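Local atomic coordinates of metallo-beta-lactamase family protein (Thermus thermophilus, PDB entry 2ZO4), a protein that binds two zinc ions in a metallo-beta-lactamase fold and probably acts as a hydrolase. Residues A44-L49 with R140-Q145; I66-T69 with H75-L78; F81-G86 with P144-P149. All blocks are in the same frame, centred on the assembly; numbering follows the deposited sequence.

Interaction 1: A44-L49 with R140-Q145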
ATOM      1  N   ALA A  44      15.149   5.937  13.891  1.00 17.72           N
ATOM      2  CA  ALA A  44      14.734   7.207  13.298  1.00 17.87           C
ATOM      3  C   ALA A  44      13.214   7.335  13.157  1.00 18.05           C
ATOM      4  O   ALA A  44      12.661   8.409  13.379  1.00 18.20           O
ATOM      5  CB  ALA A  44      15.417   7.416  11.954  1.00 17.85           C
ATOM      6  N   ALA A  45      12.546   6.245  12.784  1.00 18.30           N
ATOM      7  CA  ALA A  45      11.089   6.250  12.640  1.00 18.38           C
ATOM      8  C   ALA A  45      10.374   6.293  13.991  1.00 18.36           C
ATOM      9  O   ALA A  45       9.453   7.089  14.180  1.00 18.27           O
ATOM     10  CB  ALA A  45      10.621   5.057  11.814  1.00 18.60           C
ATOM     11  N   ARG A  46      10.800   5.437  14.922  1.00 18.57           N
ATOM     12  CA  ARG A  46      10.259   5.425  16.288  1.00 18.74           C
ATOM     13  C   ARG A  46      10.439   6.774  16.977  1.00 18.44           C
ATOM     14  O   ARG A  46       9.524   7.266  17.640  1.00 18.49           O
ATOM     15  CB  ARG A  46      10.938   4.349  17.139  1.00 19.03           C
ATOM     16  CG  ARG A  46      10.556   2.915  16.819  1.00 20.43           C
ATOM     17  CD  ARG A  46      11.424   1.963  17.628  1.00 22.92           C
ATOM     18  NE  ARG A  46      11.054   0.560  17.442  1.00 25.37           N
ATOM     19  CZ  ARG A  46      10.158  -0.090  18.183  1.00 26.11           C
ATOM     20  NH1 ARG A  46       9.518   0.530  19.167  1.00 26.40           N
ATOM     21  NH2 ARG A  46       9.895  -1.365  17.934  1.00 27.07           N
ATOM     22  N   GLY A  47      11.626   7.356  16.809  1.00 18.18           N
ATOM     23  CA  GLY A  47      11.984   8.629  17.429  1.00 17.89           C
ATOM     24  C   GLY A  47      11.137   9.774  16.923  1.00 17.73           C
ATOM     25  O   GLY A  47      10.636  10.576  17.713  1.00 17.81           O
ATOM     26  N   ALA A  48      10.973   9.840  15.603  1.00 17.43           N
ATOM     27  CA  ALA A  48      10.133  10.848  14.961  1.00 17.20           C
ATOM     28  C   ALA A  48       8.673  10.764  15.410  1.00 17.05           C
ATOM     29  O   ALA A  48       8.039  11.792  15.672  1.00 16.77           O
ATOM     30  CB  ALA A  48      10.230  10.727  13.451  1.00 17.30           C
ATOM     31  N   LEU A  49       8.145   9.541  15.496  1.00 16.83           N
ATOM     32  CA  LEU A  49       6.762   9.331  15.910  1.00 16.80           C
ATOM     33  C   LEU A  49       6.562   9.750  17.368  1.00 16.99           C
ATOM     34  O   LEU A  49       5.578  10.424  17.702  1.00 16.69           O
ATOM     35  CB  LEU A  49       6.333   7.870  15.684  1.00 16.82           C
ATOM     36  CG  LEU A  49       4.879   7.456  15.961  1.00 16.84           C
ATOM     37  CD1 LEU A  49       3.874   8.461  15.397  1.00 16.80           C
ATOM     38  CD2 LEU A  49       4.610   6.050  15.409  1.00 16.69           C
ATOM     39  N   ARG A 140      12.441  -5.053  11.011  1.00 20.29           N
ATOM     40  CA  ARG A 140      11.851  -3.752  11.327  1.00 19.91           C
ATOM     41  C   ARG A 140      10.324  -3.836  11.455  1.00 19.17           C
ATOM     42  O   ARG A 140       9.660  -2.843  11.768  1.00 18.92           O
ATOM     43  CB  ARG A 140      12.237  -2.725  10.253  1.00 20.19           C
ATOM     44  CG  ARG A 140      13.733  -2.644   9.980  1.00 21.77           C
ATOM     45  CD  ARG A 140      14.100  -1.415   9.176  1.00 25.41           C
ATOM     46  NE  ARG A 140      13.891  -1.590   7.742  1.00 27.91           N
ATOM     47  CZ  ARG A 140      14.864  -1.617   6.835  1.00 29.04           C
ATOM     48  NH1 ARG A 140      16.135  -1.472   7.198  1.00 29.20           N
ATOM     49  NH2 ARG A 140      14.560  -1.784   5.555  1.00 29.61           N
ATOM     50  N   VAL A 141       9.778  -5.026  11.218  1.00 18.38           N
ATOM     51  CA  VAL A 141       8.335  -5.226  11.241  1.00 17.76           C
ATOM     52  C   VAL A 141       7.893  -6.008  12.473  1.00 17.62           C
ATOM     53  O   VAL A 141       8.424  -7.082  12.765  1.00 17.38           O
ATOM     54  CB  VAL A 141       7.831  -5.909   9.946  1.00 17.60           C
ATOM     55  CG1 VAL A 141       6.357  -6.275  10.058  1.00 16.78           C
ATOM     56  CG2 VAL A 141       8.071  -4.999   8.742  1.00 17.04           C
ATOM     57  N   HIS A 142       6.916  -5.447  13.182  1.00 17.39           N
ATOM     58  CA  HIS A 142       6.318  -6.076  14.355  1.00 17.36           C
ATOM     59  C   HIS A 142       4.854  -6.361  14.044  1.00 16.97           C
ATOM     60  O   HIS A 142       4.000  -5.491  14.235  1.00 17.23           O
ATOM     61  CB  HIS A 142       6.448  -5.161  15.574  1.00 17.63           C
ATOM     62  CG  HIS A 142       7.855  -4.744  15.861  1.00 19.23           C
ATOM     63  ND1 HIS A 142       8.624  -5.341  16.839  1.00 20.49           N
ATOM     64  CD2 HIS A 142       8.644  -3.808  15.281  1.00 20.00           C
ATOM     65  CE1 HIS A 142       9.821  -4.782  16.855  1.00 20.92           C
ATOM     66  NE2 HIS A 142       9.860  -3.851  15.918  1.00 21.36           N
ATOM     67  N   PRO A 143       4.561  -7.572  13.539  1.00 16.48           N
ATOM     68  CA  PRO A 143       3.201  -7.920  13.122  1.00 16.31           C
ATOM     69  C   PRO A 143       2.236  -8.038  14.305  1.00 16.06           C
ATOM     70  O   PRO A 143       2.625  -8.540  15.362  1.00 15.87           O
ATOM     71  CB  PRO A 143       3.376  -9.289  12.445  1.00 16.21           C
ATOM     72  CG  PRO A 143       4.850  -9.431  12.207  1.00 16.22           C
ATOM     73  CD  PRO A 143       5.494  -8.689  13.318  1.00 16.45           C
ATOM     74  N   PRO A 144       0.985  -7.567  14.132  1.00 15.70           N
ATOM     75  CA  PRO A 144      -0.023  -7.714  15.174  1.00 15.74           C
ATOM     76  C   PRO A 144      -0.437  -9.175  15.304  1.00 15.81           C
ATOM     77  O   PRO A 144      -0.433  -9.908  14.312  1.00 15.42           O
ATOM     78  CB  PRO A 144      -1.194  -6.862  14.660  1.00 15.59           C
ATOM     79  CG  PRO A 144      -1.031  -6.839  13.189  1.00 15.24           C
ATOM     80  CD  PRO A 144       0.453  -6.874  12.944  1.00 15.76           C
ATOM     81  N   GLN A 145      -0.769  -9.589  16.524  1.00 16.12           N
ATOM     82  CA  GLN A 145      -1.167 -10.969  16.790  1.00 16.55           C
ATOM     83  C   GLN A 145      -2.656 -11.170  16.580  1.00 16.01           C
ATOM     84  O   GLN A 145      -3.078 -12.182  16.016  1.00 15.97           O
ATOM     85  CB  GLN A 145      -0.779 -11.381  18.212  1.00 16.75           C
ATOM     86  CG  GLN A 145       0.601 -12.013  18.307  1.00 20.20           C
ATOM     87  CD  GLN A 145       1.706 -11.059  17.925  1.00 24.26           C
ATOM     88  OE1 GLN A 145       1.824  -9.975  18.498  1.00 26.67           O
ATOM     89  NE2 GLN A 145       2.523 -11.450  16.942  1.00 25.66           N
TER
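At the surface of the metallo-beta-lactamase fold, Arg-46 of helix 43-55 meets His-142 in the irregular chain that leads from helix 133-138 to strand 148-150. The evidence for the contact is one pair of side chains, with only 63 Å² buried on both sides together. Arg-46 has chi1 -73°, which sets CG against the backbone N and anti to the carbonyl carbon; from CG to NE the chain then runs extended, and the guanidinium is carried off the helix to the imidazole. The two side chains meet at about a right angle, and the guanidinium and ring planes are 90° apart. One terminal nitrogen does the touching: the ring comes up to the edge of the guanidinium, close to its plane, whereas NH2 approaches the ring obliquely. Because a guanidinium is cationic, its closeness would probably disfavour a protonated imidazole here.

Both partners are held from elsewhere. The guanidinium makes a cation-pi contact with Phe-81, and the Arg-46 side chain also rests on Leu-78. The backbone of His-142 is hydrogen-bonded to Gly-77 and Gly-80, which holds it beside the chain that follows the zinc-binding helix 73-76. The contact thus joins helix 43-55 to the 140-145 loop at the protein surface, away from the metal ligands. Within the pair, Arg-46 NH2 lies 3.2 Å from His-142 NE2, 3.6 Å from His-142 CE1 and 3.8 Å from His-142 CD2.

Interaction 2: I66-T69 with H75-L78; sequences ILLT and HYGL. With ZN (zinc ion), chain C.
In Leu-68, chi1 -62° puts CG beside the backbone N and anti to the carbonyl carbon, and in Tyr-76, chi1 168° sends the ring anti to the backbone N; the two side chains then meet. The two methyl groups of Leu-68 have separate targets. CD1 comes to 3.7 Å from Tyr-76 CD1, an apolar contact made obliquely to the ring. CD2 points instead at the peptide, with Leu-68 CD2 only 3.3 Å from His-75 O, a tight fit beside a carbonyl whose hydrogen-bond partner is Thr-38 OG1.

The histidine belongs to the HxHxDH signature of the metallo-beta-lactamase superfamily, which follows directly on Thr-69 and supplies His-70, His-72, Asp-74 and His-75 to the two zinc ions. His-75 NE2 binds one zinc ion at 2.1 Å, and a water completes that sphere at 2.0 Å from the metal, beside Asp-74, Asp-190 and His-233. Away from the metal, and oblique to the ring, Thr-69 OG1 stands 3.6 Å from His-75 ND1. Both of these atoms are hydrogen-bonded to Asp-37 OD2, so the aspartate acts as a second-shell group: gripping ND1 while the metal holds NE2, it fixes the rotation of the imidazole. The phenol of Tyr-76 has its own polar partner, His-100 ND1, and its ring stacks with Trp-103.

All four touching residues are buried. Strand 65-68 runs between the parallel strands 32-36 and 88-92, with Leu-68 also touching Val-89 and Leu-91; helix 73-76 lies against it at the point where strand gives way to metal ligands, and helix 79-84 continues the cover, Ser-79 touching Leu-68.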
ATOM      1  N   ILE A  66      -5.594   1.451  16.258  1.00 10.75           N
ATOM      2  CA  ILE A  66      -4.753   1.493  15.072  1.00  9.86           C
ATOM      3  C   ILE A  66      -5.581   1.101  13.853  1.00  9.70           C
ATOM      4  O   ILE A  66      -6.183   0.023  13.820  1.00  9.40           O
ATOM      5  CB  ILE A  66      -3.524   0.552  15.190  1.00  9.76           C
ATOM      6  CG1 ILE A  66      -2.718   0.831  16.472  1.00  9.64           C
ATOM      7  CG2 ILE A  66      -2.652   0.637  13.929  1.00  9.42           C
ATOM      8  CD1 ILE A  66      -2.026   2.190  16.532  1.00  8.96           C
ATOM      9  N   LEU A  67      -5.610   1.987  12.860  1.00  9.27           N
ATOM     10  CA  LEU A  67      -6.265   1.703  11.589  1.00  9.18           C
ATOM     11  C   LEU A  67      -5.212   1.580  10.488  1.00  8.81           C
ATOM     12  O   LEU A  67      -4.532   2.551  10.168  1.00  8.98           O
ATOM     13  CB  LEU A  67      -7.291   2.797  11.249  1.00  9.06           C
ATOM     14  CG  LEU A  67      -8.367   3.104  12.303  1.00  9.78           C
ATOM     15  CD1 LEU A  67      -9.222   4.279  11.877  1.00 10.73           C
ATOM     16  CD2 LEU A  67      -9.244   1.883  12.589  1.00 10.03           C
ATOM     17  N   LEU A  68      -5.077   0.383   9.921  1.00  8.40           N
ATOM     18  CA  LEU A  68      -4.071   0.134   8.884  1.00  8.46           C
ATOM     19  C   LEU A  68      -4.661   0.164   7.483  1.00  8.53           C
ATOM     20  O   LEU A  68      -5.610  -0.561   7.186  1.00  8.76           O
ATOM     21  CB  LEU A  68      -3.361  -1.211   9.110  1.00  7.96           C
ATOM     22  CG  LEU A  68      -2.558  -1.402  10.401  1.00  8.25           C
ATOM     23  CD1 LEU A  68      -1.933  -2.796  10.441  1.00  7.88           C
ATOM     24  CD2 LEU A  68      -1.488  -0.326  10.570  1.00  6.88           C
ATOM     25  N   THR A  69      -4.085   0.996   6.621  1.00  8.62           N
ATOM     26  CA  THR A  69      -4.487   1.032   5.218  1.00  8.46           C
ATOM     27  C   THR A  69      -4.073  -0.254   4.506  1.00  8.70           C
ATOM     28  O   THR A  69      -4.843  -0.800   3.715  1.00  8.72           O
ATOM     29  CB  THR A  69      -3.919   2.264   4.476  1.00  8.49           C
ATOM     30  OG1 THR A  69      -2.488   2.245   4.533  1.00  8.17           O
ATOM     31  CG2 THR A  69      -4.448   3.560   5.100  1.00  8.12           C
ATOM     32  N   HIS A  75       3.719   1.166   6.748  1.00 10.60           N
ATOM     33  CA  HIS A  75       2.396   1.470   7.307  1.00 10.46           C
ATOM     34  C   HIS A  75       2.050   0.522   8.460  1.00 10.37           C
ATOM     35  O   HIS A  75       1.354   0.892   9.403  1.00 10.42           O
ATOM     36  CB  HIS A  75       1.327   1.373   6.208  1.00 10.30           C
ATOM     37  CG  HIS A  75       1.558   2.305   5.056  1.00 10.00           C
ATOM     38  ND1 HIS A  75       0.879   3.496   4.908  1.00  8.94           N
ATOM     39  CD2 HIS A  75       2.398   2.222   3.998  1.00  9.48           C
ATOM     40  CE1 HIS A  75       1.290   4.107   3.812  1.00  8.79           C
ATOM     41  NE2 HIS A  75       2.213   3.354   3.241  1.00  9.93           N
ATOM     42  N   TYR A  76       2.590  -0.689   8.384  1.00 10.45           N
ATOM     43  CA  TYR A  76       2.181  -1.821   9.212  1.00 10.57           C
ATOM     44  C   TYR A  76       3.234  -2.177  10.271  1.00 10.79           C
ATOM     45  O   TYR A  76       2.937  -2.894  11.232  1.00 10.72           O
ATOM     46  CB  TYR A  76       1.923  -2.980   8.250  1.00 10.48           C
ATOM     47  CG  TYR A  76       1.736  -4.392   8.772  1.00 10.43           C
ATOM     48  CD1 TYR A  76       0.476  -4.984   8.788  1.00 10.65           C
ATOM     49  CD2 TYR A  76       2.831  -5.173   9.143  1.00 10.35           C
ATOM     50  CE1 TYR A  76       0.305  -6.305   9.213  1.00 10.30           C
ATOM     51  CE2 TYR A  76       2.670  -6.482   9.581  1.00 10.72           C
ATOM     52  CZ  TYR A  76       1.409  -7.043   9.608  1.00 10.48           C
ATOM     53  OH  TYR A  76       1.264  -8.345  10.027  1.00 10.47           O
ATOM     54  N   GLY A  77       4.448  -1.652  10.097  1.00 10.84           N
ATOM     55  CA  GLY A  77       5.621  -2.061  10.881  1.00 11.40           C
ATOM     56  C   GLY A  77       5.550  -1.950  12.397  1.00 11.59           C
ATOM     57  O   GLY A  77       6.064  -2.813  13.102  1.00 11.95           O
ATOM     58  N   LEU A  78       4.928  -0.892  12.907  1.00 11.77           N
ATOM     59  CA  LEU A  78       4.802  -0.721  14.359  1.00 12.15           C
ATOM     60  C   LEU A  78       3.466  -1.173  14.963  1.00 12.19           C
ATOM     61  O   LEU A  78       3.255  -1.030  16.171  1.00 12.70           O
ATOM     62  CB  LEU A  78       5.127   0.717  14.783  1.00 12.18           C
ATOM     63  CG  LEU A  78       6.600   1.153  14.773  1.00 12.78           C
ATOM     64  CD1 LEU A  78       6.731   2.596  15.242  1.00 12.32           C
ATOM     65  CD2 LEU A  78       7.466   0.235  15.631  1.00 12.89           C
TER
HETATM   66 ZN    ZN C 319       3.431   3.433   1.587  1.00 14.23          ZN
HETATM   67  O   HOH W   1       3.879   1.597   0.989  1.00  8.02           O

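Interaction 3: F81-G86 with P144-P149; sequences FFEGLG and PQNPLP
Two successive backbone N-H groups, those of Gln-145 and Asn-146, reach the syn lone pairs of the Glu-83 carboxylate, their nitrogens a little off its plane, one on each side. Each oxygen takes one of them. Gln-145 N donates to Glu-83 OE1 at 2.8 Å in a nearly straight bond, with an angle of 168° at the hydrogen; Asn-146 N donates to Glu-83 OE2 at 2.9 Å in a more bent one, at 151°. A second flat group, the Phe-81 ring, does not face the 144-149 segment: Leu-85 CD1 lies over one of its faces, toward the rim, and the ring also makes a cation-pi contact with Arg-46 and meets Phe-60 edge-to-face.

Glu-83 reaches the loop because CG lies anti to the backbone N (chi1 -164°) and the chain stays extended beyond it. Helix 79-84, from which it projects, belongs to the beta-alpha-beta connection between the parallel strands 65-68 and 88-92. The helix closes with a Schellman motif at Gly-86, whose positive phi turns the chain on toward strand 88-92. Strand 148-150 lies next to 88-92 in parallel, at the outer border of the six-stranded sheet, so the glutamate ties the entry to this edge strand back to the crossover helix. Pro-144 and Glu-83 both also touch Val-89.

Waters extend the grip. Water 2 donates to Glu-83 OE2 at 2.8 Å and to Asn-146 O at 2.7 Å, so OE2 receives both a backbone N-H and a water. Water 3 lies 2.8 Å from Glu-83 OE1 and 2.6 Å from Gln-145 OE1. Glu-83 OE1 also sits 3.4 Å from Pro-144 CA, next to the N-H it accepts.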
ATOM      1  N   PHE A  81       3.742  -3.384  17.879  1.00 12.08           N
ATOM      2  CA  PHE A  81       4.298  -2.646  19.018  1.00 12.17           C
ATOM      3  C   PHE A  81       3.184  -1.926  19.765  1.00 12.14           C
ATOM      4  O   PHE A  81       3.047  -2.074  20.982  1.00 11.87           O
ATOM      5  CB  PHE A  81       5.392  -1.654  18.576  1.00 12.35           C
ATOM      6  CG  PHE A  81       5.777  -0.644  19.645  1.00 12.91           C
ATOM      7  CD1 PHE A  81       6.506  -1.034  20.772  1.00 13.19           C
ATOM      8  CD2 PHE A  81       5.415   0.697  19.517  1.00 13.53           C
ATOM      9  CE1 PHE A  81       6.862  -0.106  21.758  1.00 13.43           C
ATOM     10  CE2 PHE A  81       5.769   1.636  20.497  1.00 13.25           C
ATOM     11  CZ  PHE A  81       6.492   1.231  21.620  1.00 13.06           C
ATOM     12  N   PHE A  82       2.389  -1.152  19.028  1.00 12.02           N
ATOM     13  CA  PHE A  82       1.223  -0.487  19.595  1.00 11.98           C
ATOM     14  C   PHE A  82       0.247  -1.492  20.200  1.00 11.98           C
ATOM     15  O   PHE A  82      -0.246  -1.281  21.308  1.00 12.10           O
ATOM     16  CB  PHE A  82       0.534   0.400  18.555  1.00 11.85           C
ATOM     17  CG  PHE A  82       1.231   1.712  18.326  1.00 11.66           C
ATOM     18  CD1 PHE A  82       1.949   1.939  17.156  1.00 11.77           C
ATOM     19  CD2 PHE A  82       1.179   2.719  19.288  1.00 11.56           C
ATOM     20  CE1 PHE A  82       2.600   3.155  16.943  1.00 12.55           C
ATOM     21  CE2 PHE A  82       1.823   3.939  19.084  1.00 11.76           C
ATOM     22  CZ  PHE A  82       2.536   4.156  17.910  1.00 12.36           C
ATOM     23  N   GLU A  83       0.004  -2.600  19.498  1.00 11.88           N
ATOM     24  CA  GLU A  83      -0.846  -3.670  20.029  1.00 11.94           C
ATOM     25  C   GLU A  83      -0.314  -4.219  21.352  1.00 12.05           C
ATOM     26  O   GLU A  83      -1.089  -4.493  22.268  1.00 11.96           O
ATOM     27  CB  GLU A  83      -1.019  -4.804  19.016  1.00 11.98           C
ATOM     28  CG  GLU A  83      -2.170  -5.755  19.338  1.00 11.91           C
ATOM     29  CD  GLU A  83      -2.096  -7.044  18.547  1.00 12.99           C
ATOM     30  OE1 GLU A  83      -0.990  -7.612  18.433  1.00 14.31           O
ATOM     31  OE2 GLU A  83      -3.142  -7.493  18.034  1.00 13.41           O
ATOM     32  N   GLY A  84       1.008  -4.360  21.452  1.00 12.25           N
ATOM     33  CA  GLY A  84       1.648  -4.834  22.682  1.00 12.46           C
ATOM     34  C   GLY A  84       1.409  -3.936  23.886  1.00 12.73           C
ATOM     35  O   GLY A  84       1.452  -4.396  25.030  1.00 12.74           O
ATOM     36  N   LEU A  85       1.148  -2.656  23.626  1.00 12.55           N
ATOM     37  CA  LEU A  85       0.875  -1.689  24.686  1.00 12.78           C
ATOM     38  C   LEU A  85      -0.610  -1.631  25.046  1.00 12.92           C
ATOM     39  O   LEU A  85      -1.000  -0.954  26.001  1.00 13.30           O
ATOM     40  CB  LEU A  85       1.404  -0.299  24.309  1.00 12.68           C
ATOM     41  CG  LEU A  85       2.873  -0.192  23.874  1.00 12.96           C
ATOM     42  CD1 LEU A  85       3.149   1.151  23.211  1.00 12.86           C
ATOM     43  CD2 LEU A  85       3.859  -0.435  25.025  1.00 12.47           C
ATOM     44  N   GLY A  86      -1.438  -2.347  24.288  1.00 12.78           N
ATOM     45  CA  GLY A  86      -2.867  -2.417  24.579  1.00 12.89           C
ATOM     46  C   GLY A  86      -3.774  -1.855  23.500  1.00 12.86           C
ATOM     47  O   GLY A  86      -4.992  -1.844  23.663  1.00 13.04           O
ATOM     48  N   PRO A 144       0.985  -7.567  14.132  1.00 15.70           N
ATOM     49  CA  PRO A 144      -0.023  -7.714  15.174  1.00 15.74           C
ATOM     50  C   PRO A 144      -0.437  -9.175  15.304  1.00 15.81           C
ATOM     51  O   PRO A 144      -0.433  -9.908  14.312  1.00 15.42           O
ATOM     52  CB  PRO A 144      -1.194  -6.862  14.660  1.00 15.59           C
ATOM     53  CG  PRO A 144      -1.031  -6.839  13.189  1.00 15.24           C
ATOM     54  CD  PRO A 144       0.453  -6.874  12.944  1.00 15.76           C
ATOM     55  N   GLN A 145      -0.769  -9.589  16.524  1.00 16.12           N
ATOM     56  CA  GLN A 145      -1.167 -10.969  16.790  1.00 16.55           C
ATOM     57  C   GLN A 145      -2.656 -11.170  16.580  1.00 16.01           C
ATOM     58  O   GLN A 145      -3.078 -12.182  16.016  1.00 15.97           O
ATOM     59  CB  GLN A 145      -0.779 -11.381  18.212  1.00 16.75           C
ATOM     60  CG  GLN A 145       0.601 -12.013  18.307  1.00 20.20           C
ATOM     61  CD  GLN A 145       1.706 -11.059  17.925  1.00 24.26           C
ATOM     62  OE1 GLN A 145       1.824  -9.975  18.498  1.00 26.67           O
ATOM     63  NE2 GLN A 145       2.523 -11.450  16.942  1.00 25.66           N
ATOM     64  N   ASN A 146      -3.444 -10.200  17.037  1.00 15.69           N
ATOM     65  CA  ASN A 146      -4.898 -10.290  16.976  1.00 15.63           C
ATOM     66  C   ASN A 146      -5.538  -9.080  16.277  1.00 15.29           C
ATOM     67  O   ASN A 146      -6.381  -8.405  16.875  1.00 15.17           O
ATOM     68  CB  ASN A 146      -5.490 -10.443  18.391  1.00 15.85           C
ATOM     69  CG  ASN A 146      -4.730 -11.439  19.253  1.00 16.87           C
ATOM     70  OD1 ASN A 146      -4.507 -12.587  18.858  1.00 17.47           O
ATOM     71  ND2 ASN A 146      -4.339 -11.004  20.451  1.00 17.13           N
ATOM     72  N   PRO A 147      -5.148  -8.799  15.011  1.00 15.15           N
ATOM     73  CA  PRO A 147      -5.816  -7.694  14.316  1.00 14.79           C
ATOM     74  C   PRO A 147      -7.278  -8.030  14.027  1.00 14.60           C
ATOM     75  O   PRO A 147      -7.623  -9.201  13.845  1.00 14.33           O
ATOM     76  CB  PRO A 147      -5.024  -7.563  13.013  1.00 14.59           C
ATOM     77  CG  PRO A 147      -4.435  -8.910  12.782  1.00 15.19           C
ATOM     78  CD  PRO A 147      -4.132  -9.448  14.157  1.00 15.02           C
ATOM     79  N   LEU A 148      -8.127  -7.009  14.016  1.00 14.45           N
ATOM     80  CA  LEU A 148      -9.545  -7.184  13.714  1.00 14.43           C
ATOM     81  C   LEU A 148      -9.820  -6.879  12.242  1.00 13.99           C
ATOM     82  O   LEU A 148      -9.390  -5.835  11.742  1.00 13.70           O
ATOM     83  CB  LEU A 148     -10.405  -6.297  14.623  1.00 14.44           C
ATOM     84  CG  LEU A 148     -10.500  -6.710  16.095  1.00 15.38           C
ATOM     85  CD1 LEU A 148     -11.097  -5.591  16.924  1.00 15.91           C
ATOM     86  CD2 LEU A 148     -11.329  -7.988  16.249  1.00 16.97           C
ATOM     87  N   PRO A 149     -10.518  -7.798  11.540  1.00 13.70           N
ATOM     88  CA  PRO A 149     -10.784  -7.624  10.110  1.00 13.41           C
ATOM     89  C   PRO A 149     -11.820  -6.547   9.789  1.00 13.43           C
ATOM     90  O   PRO A 149     -12.944  -6.579  10.306  1.00 13.50           O
ATOM     91  CB  PRO A 149     -11.279  -9.006   9.666  1.00 13.49           C
ATOM     92  CG  PRO A 149     -11.850  -9.624  10.897  1.00 13.53           C
ATOM     93  CD  PRO A 149     -11.056  -9.075  12.054  1.00 13.74           C
TER
HETATM   94  O   HOH W   2      -5.504  -6.035  17.863  1.00 11.25           O
HETATM   95  O   HOH W   3       1.566  -7.605  19.548  1.00 19.46           O

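In the fold
Interaction 2 is the core contact, wholly buried and joined by apolar packing next to a zinc ligand, while interaction 1 lies at the surface and interaction 3 is partly buried, with waters completing its polar network. The segments of interactions 1 and 3 overlap in the loop before strand 148-150, but interaction 1 touches through His-142, met by a guanidinium from helix 43-55, and interaction 3 through the residues from Pro-144 on, met by a carboxylate from helix 79-84. Tyr-76 of interaction 2 packs its OH end against Pro-143 and Pro-144 of that loop. Leu-49 and Ile-66 both touch Phe-82, so helix 43-55 and strand 65-68 converge on helix 79-84.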